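Local coordinates for protein pectate lyase 1 (Juniperus ashei, PDB 1PXZ) that cleaves pectate by beta-elimination, with low activity and calcium as cofactor, and is the major allergen of mountain cedar pollen, at residues 237-242 with 316-321. Sequence-based numbering, arbitrary orientation.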
loop_
_atom_site.group_PDB
_atom_site.type_symbol
_atom_site.label_atom_id
_atom_site.label_comp_id
_atom_site.label_asym_id
_atom_site.label_seq_id
_atom_site.Cartn_x
_atom_site.Cartn_y
_atom_site.Cartn_z
ATOM N N LEU A 237 1.396 -3.575 -14.361
ATOM C CA LEU A 237 2.050 -2.286 -14.551
ATOM C C LEU A 237 2.176 -1.555 -13.230
ATOM O O LEU A 237 1.158 -1.429 -12.534
ATOM C CB LEU A 237 1.178 -1.447 -15.497
ATOM C CG LEU A 237 1.427 0.037 -15.700
ATOM C CD1 LEU A 237 2.805 0.272 -16.290
ATOM C CD2 LEU A 237 0.361 0.626 -16.619
ATOM N N VAL A 238 3.379 -1.089 -12.899
ATOM C CA VAL A 238 3.503 -0.310 -11.669
ATOM C C VAL A 238 4.227 1.002 -11.961
ATOM O O VAL A 238 5.332 0.951 -12.503
ATOM C CB VAL A 238 4.289 -1.029 -10.558
ATOM C CG1 VAL A 238 4.102 -0.243 -9.256
ATOM C CG2 VAL A 238 3.861 -2.467 -10.387
ATOM N N HIS A 239 3.621 2.112 -11.592
ATOM C CA HIS A 239 4.254 3.420 -11.666
ATOM C C HIS A 239 4.864 3.763 -10.304
ATOM O O HIS A 239 4.126 3.935 -9.333
ATOM C CB HIS A 239 3.247 4.480 -12.120
ATOM C CG HIS A 239 3.813 5.840 -12.342
ATOM N ND1 HIS A 239 3.131 7.000 -12.082
ATOM C CD2 HIS A 239 5.049 6.192 -12.812
ATOM C CE1 HIS A 239 3.899 8.042 -12.372
ATOM N NE2 HIS A 239 5.068 7.579 -12.823
ATOM N N VAL A 240 6.178 3.839 -10.237
ATOM C CA VAL A 240 6.883 4.116 -8.973
ATOM C C VAL A 240 7.409 5.538 -9.004
ATOM O O VAL A 240 8.421 5.783 -9.665
ATOM C CB VAL A 240 8.017 3.108 -8.740
ATOM C CG1 VAL A 240 8.694 3.322 -7.381
ATOM C CG2 VAL A 240 7.509 1.668 -8.791
ATOM N N ALA A 241 6.736 6.482 -8.325
ATOM C CA ALA A 241 7.029 7.893 -8.537
ATOM C C ALA A 241 7.308 8.714 -7.287
ATOM O O ALA A 241 6.504 8.666 -6.349
ATOM C CB ALA A 241 5.812 8.526 -9.238
ATOM N N ASN A 242 8.378 9.493 -7.243
ATOM C CA ASN A 242 8.690 10.414 -6.155
ATOM C C ASN A 242 8.656 9.735 -4.779
ATOM O O ASN A 242 8.122 10.271 -3.804
ATOM C CB ASN A 242 7.735 11.595 -6.188
ATOM C CG ASN A 242 8.193 12.639 -7.195
ATOM O OD1 ASN A 242 9.341 12.693 -7.654
ATOM N ND2 ASN A 242 7.251 13.492 -7.520
ATOM N N GLU A 316 10.657 6.756 -23.378
ATOM C CA GLU A 316 9.339 7.232 -23.813
ATOM C C GLU A 316 8.762 8.105 -22.713
ATOM O O GLU A 316 9.196 8.003 -21.559
ATOM C CB GLU A 316 8.495 6.012 -24.139
ATOM C CG GLU A 316 7.083 6.192 -24.647
ATOM C CD GLU A 316 6.603 4.999 -25.458
ATOM O OE1 GLU A 316 7.262 4.715 -26.483
ATOM O OE2 GLU A 316 5.597 4.355 -25.090
ATOM N N GLU A 317 7.807 8.968 -23.035
ATOM C CA GLU A 317 7.184 9.819 -22.025
ATOM C C GLU A 317 6.064 9.059 -21.315
ATOM O O GLU A 317 5.329 8.339 -21.991
ATOM C CB GLU A 317 6.618 11.093 -22.644
ATOM C CG GLU A 317 7.392 12.356 -22.301
ATOM C CD GLU A 317 7.863 13.087 -23.544
ATOM O OE1 GLU A 317 7.045 13.245 -24.476
ATOM O OE2 GLU A 317 9.044 13.495 -23.591
ATOM N N THR A 318 5.966 9.232 -20.002
ATOM C CA THR A 318 4.932 8.563 -19.214
ATOM C C THR A 318 3.555 8.914 -19.777
ATOM O O THR A 318 3.169 10.087 -19.709
ATOM C CB THR A 318 5.005 8.941 -17.727
ATOM O OG1 THR A 318 6.188 8.366 -17.152
ATOM C CG2 THR A 318 3.841 8.364 -16.930
ATOM N N ASN A 319 2.875 7.909 -20.321
ATOM C CA ASN A 319 1.519 8.101 -20.848
ATOM C C ASN A 319 0.581 6.980 -20.411
ATOM O O ASN A 319 0.153 6.127 -21.191
ATOM C CB ASN A 319 1.549 8.210 -22.372
ATOM C CG ASN A 319 0.385 9.036 -22.890
ATOM O OD1 ASN A 319 0.476 9.616 -23.970
ATOM N ND2 ASN A 319 -0.696 9.085 -22.121
ATOM N N ILE A 320 0.250 6.961 -19.118
ATOM C CA ILE A 320 -0.525 5.850 -18.569
ATOM C C ILE A 320 -1.809 6.272 -17.873
ATOM O O ILE A 320 -2.631 5.380 -17.643
ATOM C CB ILE A 320 0.372 5.057 -17.578
ATOM C CG1 ILE A 320 0.935 5.865 -16.414
ATOM C CG2 ILE A 320 1.523 4.395 -18.348
ATOM C CD1 ILE A 320 1.625 5.053 -15.327
ATOM N N TYR A 321 -1.958 7.545 -17.531
ATOM C CA TYR A 321 -3.045 8.086 -16.732
ATOM C C TYR A 321 -4.057 8.898 -17.541
ATOM O O TYR A 321 -3.635 9.626 -18.438
ATOM C CB TYR A 321 -2.497 9.048 -15.679
ATOM C CG TYR A 321 -1.680 8.399 -14.582
ATOM C CD1 TYR A 321 -2.118 7.223 -13.980
ATOM C CD2 TYR A 321 -0.483 8.962 -14.161
ATOM C CE1 TYR A 321 -1.374 6.615 -12.971
ATOM C CE2 TYR A 321 0.262 8.362 -13.155
ATOM C CZ TYR A 321 -0.189 7.194 -12.567
ATOM O OH TYR A 321 0.548 6.578 -11.558
#
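Leu237 meets Ile320 at the start of strand 237-241, its CD2 lying 4.3 Å from Ile320 CG2 in a loose apolar touch. Two residues on, His239 carries most of the contact. Its side chain leaves the strand toward 316-321, and with CG opposite the backbone N (chi1 -175°) ND1 comes up to Tyr321. ND1 hydrogen-bonds Tyr321 OH over 2.7 Å, fairly straight at 156°, and the hydroxyl sits at the imidazole edge, close to its plane; either atom could be the donor. The ring planes are inclined at 62°, and the phenol meets the histidine through OH, CZ and CE2. Ile320 lies beside this bond, its CD1 3.6 Å from His239 CB, while its CG1 lies over the centre of one face of the Tyr321 ring. The other ring nitrogen, NE2, hydrogen-bonds Glu264, which also accepts a hydrogen bond from Thr318 OG1, and Thr216 holds Tyr321 OH; the histidine is thus gripped at both nitrogens. Ala241 CB covers part of one imidazole face. These outward side chains belong to a face of the parallel beta-helix, where strand 237-241 runs between strands 214-218 and 260-264 and the irregular 316-321 segment packs across the outside.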